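Local coordinates for protein Ras-3 from Cryphonectria parasitica (Cryphonectria parasitica, PDB 4KU4) that belongs to the Ras family of small P-loop G-domain proteins and binds guanosine-5'-diphosphate and magnesium, at residues T96-S99 and S100-A104; G144-C147 and D148-T151. All coordinates share one frame; numbering follows the deposited sequence. Where two conformers were deposited one is given.

Contact 1: residues T96-S99 and S100-A104; sequences TRRS and SFEAA
The carbonyl oxygen of R97 is gripped from two directions by a single residue, S100. The hydroxyl comes in within the carbonyl plane, S100 OG lying 2.7 Å from R97 O with a C=O...donor angle of 150°. The amide makes the second bond, S100 N standing 3.0 Å from R97 O but well above that plane. A chi1 of 75° sets OG between the backbone N and the carbonyl carbon of S100, which turns the hydroxyl back toward the carbonyl of R97, three residues earlier. S100 is buried, and its OG also bonds to the amide of D94, linking the start of the helix to the end of strand 88-94. F101 N adds a weak bond to R97 O.

R97 occupies the N-cap position. Its side chain bends at chi2 and chi3 and folds back over S100, whose CB lies 3.5 Å above one face of the guanidinium, offset toward the rim. R97 NH1 also makes a weak bond to S99 OG.

On the outer side, R98 and E102 are one turn apart, yet their charged atoms do not meet: R98 NH1 and E102 OE1 are 5.2 Å from each other, with guanidinium and carboxylate planes 58° apart. Water 1 bridges them, accepting from R98 NH1 at 2.9 Å in the plane of the guanidinium and donating to E102 OE1. The direct ion pair of R98 is with E159 of helix 157-167, while the R98 amide bonds to E154.

The first i to i+4 bonds that are not weak are E102 N to R98 O and A103 N to S99 O. An N-cap carbonyl taken by S100 marks the start of helix 98-118, which packs through S100 and A104 on F93 of strand 88-94 in the Ras-type G domain.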
loop_
_atom_site.group_PDB
_atom_site.type_symbol
_atom_site.label_atom_id
_atom_site.label_comp_id
_atom_site.label_asym_id
_atom_site.label_seq_id
_atom_site.Cartn_x
_atom_site.Cartn_y
_atom_site.Cartn_z
ATOM N N THR A 96 0.809 -11.353 -11.382
ATOM C CA THR A 96 1.443 -12.248 -12.336
ATOM C C THR A 96 2.664 -12.974 -11.790
ATOM O O THR A 96 3.286 -13.734 -12.526
ATOM C CB THR A 96 1.888 -11.525 -13.634
ATOM O OG1 THR A 96 3.068 -10.747 -13.377
ATOM C CG2 THR A 96 0.784 -10.651 -14.199
ATOM N N ARG A 97 3.018 -12.735 -10.524
ATOM C CA ARG A 97 4.219 -13.325 -9.923
ATOM C C ARG A 97 3.959 -13.855 -8.519
ATOM O O ARG A 97 3.963 -13.109 -7.533
ATOM C CB ARG A 97 5.367 -12.318 -9.856
ATOM C CG ARG A 97 6.202 -12.193 -11.110
ATOM C CD ARG A 97 7.657 -11.887 -10.733
ATOM N NE ARG A 97 7.814 -10.658 -9.947
ATOM C CZ ARG A 97 8.248 -10.605 -8.685
ATOM N NH1 ARG A 97 8.571 -11.716 -8.030
ATOM N NH2 ARG A 97 8.365 -9.432 -8.074
ATOM N N ARG A 98 3.769 -15.160 -8.419
ATOM C CA ARG A 98 3.402 -15.749 -7.145
ATOM C C ARG A 98 4.459 -15.520 -6.059
ATOM O O ARG A 98 4.121 -15.391 -4.893
ATOM C CB ARG A 98 3.116 -17.237 -7.323
ATOM C CG ARG A 98 2.972 -17.974 -6.024
ATOM C CD ARG A 98 2.377 -19.331 -6.255
ATOM N NE ARG A 98 1.037 -19.236 -6.815
ATOM C CZ ARG A 98 -0.048 -19.065 -6.079
ATOM N NH1 ARG A 98 0.064 -18.960 -4.759
ATOM N NH2 ARG A 98 -1.238 -18.992 -6.661
ATOM N N SER A 99 5.736 -15.464 -6.431
ATOM C CA SER A 99 6.772 -15.189 -5.443
ATOM C C SER A 99 6.535 -13.856 -4.730
ATOM O O SER A 99 6.801 -13.741 -3.548
ATOM C CB SER A 99 8.166 -15.204 -6.084
ATOM O OG SER A 99 8.199 -14.413 -7.254
ATOM N N SER A 100 6.049 -12.852 -5.456
ATOM C CA SER A 100 5.801 -11.532 -4.871
ATOM C C SER A 100 4.660 -11.588 -3.857
ATOM O O SER A 100 4.637 -10.844 -2.874
ATOM C CB SER A 100 5.503 -10.479 -5.952
ATOM O OG SER A 100 4.190 -10.645 -6.465
ATOM N N PHE A 101 3.718 -12.483 -4.103
ATOM C CA PHE A 101 2.571 -12.647 -3.214
ATOM C C PHE A 101 3.056 -13.284 -1.924
ATOM O O PHE A 101 2.607 -12.944 -0.832
ATOM C CB PHE A 101 1.510 -13.495 -3.930
ATOM C CG PHE A 101 0.296 -13.810 -3.115
ATOM C CD1 PHE A 101 -0.510 -12.799 -2.609
ATOM C CD2 PHE A 101 -0.071 -15.126 -2.896
ATOM C CE1 PHE A 101 -1.661 -13.095 -1.879
ATOM C CE2 PHE A 101 -1.206 -15.430 -2.166
ATOM C CZ PHE A 101 -2.012 -14.411 -1.668
ATOM N N GLU A 102 4.004 -14.197 -2.049
ATOM C CA GLU A 102 4.554 -14.849 -0.871
ATOM C C GLU A 102 5.348 -13.849 -0.033
ATOM O O GLU A 102 5.239 -13.832 1.186
ATOM C CB GLU A 102 5.426 -16.035 -1.275
ATOM C CG GLU A 102 4.646 -17.124 -1.952
ATOM C CD GLU A 102 5.518 -18.118 -2.685
ATOM O OE1 GLU A 102 4.969 -19.140 -3.152
ATOM O OE2 GLU A 102 6.736 -17.866 -2.800
ATOM N N ALA A 103 6.135 -13.000 -0.684
ATOM C CA ALA A 103 6.853 -11.959 0.055
ATOM C C ALA A 103 5.911 -10.988 0.756
ATOM O O ALA A 103 6.148 -10.580 1.883
ATOM C CB ALA A 103 7.795 -11.198 -0.849
ATOM N N ALA A 104 4.831 -10.612 0.082
ATOM C CA ALA A 104 3.880 -9.706 0.703
ATOM C C ALA A 104 3.341 -10.259 2.035
ATOM O O ALA A 104 3.200 -9.526 3.008
ATOM C CB ALA A 104 2.749 -9.410 -0.250
HETATM O O HOH W 1 2.158 -19.255 -2.709
#

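Contact 2: residues G144-C147 and D148-T151. With GDP (guanosine-5'-diphosphate), chain C.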
loop_
_atom_site.group_PDB
_atom_site.type_symbol
_atom_site.label_atom_id
_atom_site.label_comp_id
_atom_site.label_asym_id
_atom_site.label_seq_id
_atom_site.Cartn_x
_atom_site.Cartn_y
_atom_site.Cartn_z
ATOM N N GLY A 144 -3.125 -6.279 -4.908
ATOM C CA GLY A 144 -2.753 -7.133 -6.032
ATOM C C GLY A 144 -2.686 -6.273 -7.280
ATOM O O GLY A 144 -3.716 -5.988 -7.883
ATOM N N ASN A 145 -1.475 -5.867 -7.665
ATOM C CA ASN A 145 -1.298 -4.924 -8.769
ATOM C C ASN A 145 -1.070 -5.644 -10.090
ATOM O O ASN A 145 -0.797 -6.845 -10.109
ATOM C CB ASN A 145 -0.138 -3.971 -8.482
ATOM C CG ASN A 145 -0.063 -2.821 -9.487
ATOM O OD1 ASN A 145 -1.081 -2.221 -9.836
ATOM N ND2 ASN A 145 1.151 -2.495 -9.931
ATOM N N LYS A 146 -1.205 -4.890 -11.180
ATOM C CA LYS A 146 -1.091 -5.387 -12.550
ATOM C C LYS A 146 -2.289 -6.256 -12.927
ATOM O O LYS A 146 -2.156 -7.241 -13.653
ATOM C CB LYS A 146 0.237 -6.128 -12.788
ATOM C CG LYS A 146 1.471 -5.479 -12.167
ATOM C CD LYS A 146 2.732 -5.836 -12.935
ATOM C CE LYS A 146 3.980 -5.263 -12.250
ATOM N NZ LYS A 146 5.227 -5.897 -12.770
ATOM N N CYS A 147 -3.471 -5.882 -12.447
ATOM C CA CYS A 147 -4.653 -6.690 -12.730
ATOM C C CYS A 147 -5.106 -6.578 -14.196
ATOM O O CYS A 147 -5.939 -7.357 -14.650
ATOM C CB CYS A 147 -5.871 -6.418 -11.746
ATOM S SG CYS A 147 -6.554 -4.729 -11.886
ATOM N N ASP A 148 -4.557 -5.609 -14.926
ATOM C CA ASP A 148 -4.820 -5.489 -16.366
ATOM C C ASP A 148 -4.164 -6.657 -17.109
ATOM O O ASP A 148 -4.455 -6.908 -18.279
ATOM C CB ASP A 148 -4.286 -4.162 -16.907
ATOM C CG ASP A 148 -2.812 -3.971 -16.618
ATOM O OD1 ASP A 148 -2.469 -3.732 -15.443
ATOM O OD2 ASP A 148 -1.992 -4.088 -17.546
ATOM N N LEU A 149 -3.273 -7.362 -16.417
ATOM C CA LEU A 149 -2.552 -8.498 -16.991
ATOM C C LEU A 149 -3.261 -9.801 -16.643
ATOM O O LEU A 149 -2.630 -10.784 -16.240
ATOM C CB LEU A 149 -1.096 -8.520 -16.498
ATOM C CG LEU A 149 -0.285 -7.309 -16.976
ATOM C CD1 LEU A 149 1.171 -7.426 -16.581
ATOM C CD2 LEU A 149 -0.426 -7.170 -18.477
ATOM N N ASP A 150 -4.578 -9.789 -16.817
ATOM C CA ASP A 150 -5.437 -10.890 -16.408
ATOM C C ASP A 150 -5.046 -12.221 -17.045
ATOM O O ASP A 150 -5.022 -13.253 -16.367
ATOM C CB ASP A 150 -6.925 -10.554 -16.628
ATOM C CG ASP A 150 -7.304 -10.377 -18.107
ATOM O OD1 ASP A 150 -6.607 -9.645 -18.841
ATOM O OD2 ASP A 150 -8.337 -10.950 -18.528
ATOM N N THR A 151 -4.677 -12.186 -18.323
ATOM C CA THR A 151 -4.335 -13.403 -19.058
ATOM C C THR A 151 -3.020 -14.034 -18.607
ATOM O O THR A 151 -2.651 -15.114 -19.074
ATOM C CB THR A 151 -4.242 -13.134 -20.573
ATOM O OG1 THR A 151 -3.115 -12.290 -20.847
ATOM C CG2 THR A 151 -5.518 -12.473 -21.074
HETATM P PB GDP C . 8.417 -1.164 -8.122
HETATM O O1B GDP C . 8.476 0.299 -7.750
HETATM O O2B GDP C . 7.550 -1.910 -7.111
HETATM O O3B GDP C . 9.810 -1.758 -8.167
HETATM O O3A GDP C . 7.719 -1.292 -9.578
HETATM P PA GDP C . 7.621 -0.147 -10.734
HETATM O O1A GDP C . 6.587 0.909 -10.409
HETATM O O2A GDP C . 8.958 0.476 -11.050
HETATM O "O5'" GDP C . 7.076 -0.993 -11.981
HETATM C "C5'" GDP C . 7.857 -2.092 -12.460
HETATM C "C4'" GDP C . 7.361 -2.428 -13.856
HETATM O "O4'" GDP C . 6.006 -2.808 -13.734
HETATM C "C3'" GDP C . 7.392 -1.243 -14.800
HETATM O "O3'" GDP C . 7.772 -1.688 -16.116
HETATM C "C2'" GDP C . 5.957 -0.774 -14.826
HETATM O "O2'" GDP C . 5.618 -0.155 -16.066
HETATM C "C1'" GDP C . 5.204 -2.075 -14.634
HETATM N N9 GDP C . 3.894 -1.904 -13.975
HETATM C C8 GDP C . 3.660 -1.360 -12.764
HETATM N N7 GDP C . 2.337 -1.397 -12.477
HETATM C C5 GDP C . 1.717 -1.985 -13.516
HETATM C C6 GDP C . 0.334 -2.335 -13.871
HETATM O O6 GDP C . -0.600 -2.084 -13.092
HETATM N N1 GDP C . 0.117 -2.943 -15.046
HETATM C C2 GDP C . 1.094 -3.225 -15.909
HETATM N N2 GDP C . 0.763 -3.830 -17.076
HETATM N N3 GDP C . 2.393 -2.929 -15.654
HETATM C C4 GDP C . 2.744 -2.318 -14.498
#
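K146 has a left-handed backbone conformation (phi 71°), unusual for a lysine, and its side chain lies stretched along the guanine base of GDP. The segment N145-K146-C147-D148 matches the NKxD guanine-recognition motif of Ras-family G domains. Beyond CG the lysine chain is extended, so successive carbons follow the ring system: K146 CG is 3.8 Å from GDP C6 and K146 CD 3.8 Å from GDP C4. The ammonium then reaches the sugar, with a weak bond from K146 NZ to GDP O4', while its stronger partners are G24 O and the carboxylate of D94.

D148 reads the base with both carboxylate oxygens. GDP N1 donates to D148 OD1 over 2.7 Å at 171°, and GDP N2 to D148 OD2 over 2.8 Å at 168°. This nearly straight pair fixes the rotation of the carboxylate against the guanine, and S175 OG adds a further bond to OD1. N145 ND2 lies close to GDP N7 and bonds to V25 O, whereas N145 OD1 is bonded to T174 OG1 and to A176 N.

A type I turn from K146 to L149 brings lysine and aspartate to the same base. It is closed by L149 N to K146 O, and it sets L149 CG 3.6 Å from GDP N2.

In the fold
Contact 1 comes first along the chain, at the start of helix 98-118 just after strand 88-94; contact 2 follows, where strand 140-145 runs into its loop. These two strands are parallel neighbours in the six-stranded sheet, and both contacts sit on the same side of the chain's centre, their own centres 13 Å apart. They touch directly where T96 CG2 packs 3.7 Å from L149 CB. D94 ties them further, since its amide and carboxylate serve S100, T96 and K146. Contact 2 lies at the nucleotide itself, whereas in contact 1 the R97 side chain remains about 8 Å from GDP, close to the pocket but not touching the nucleotide.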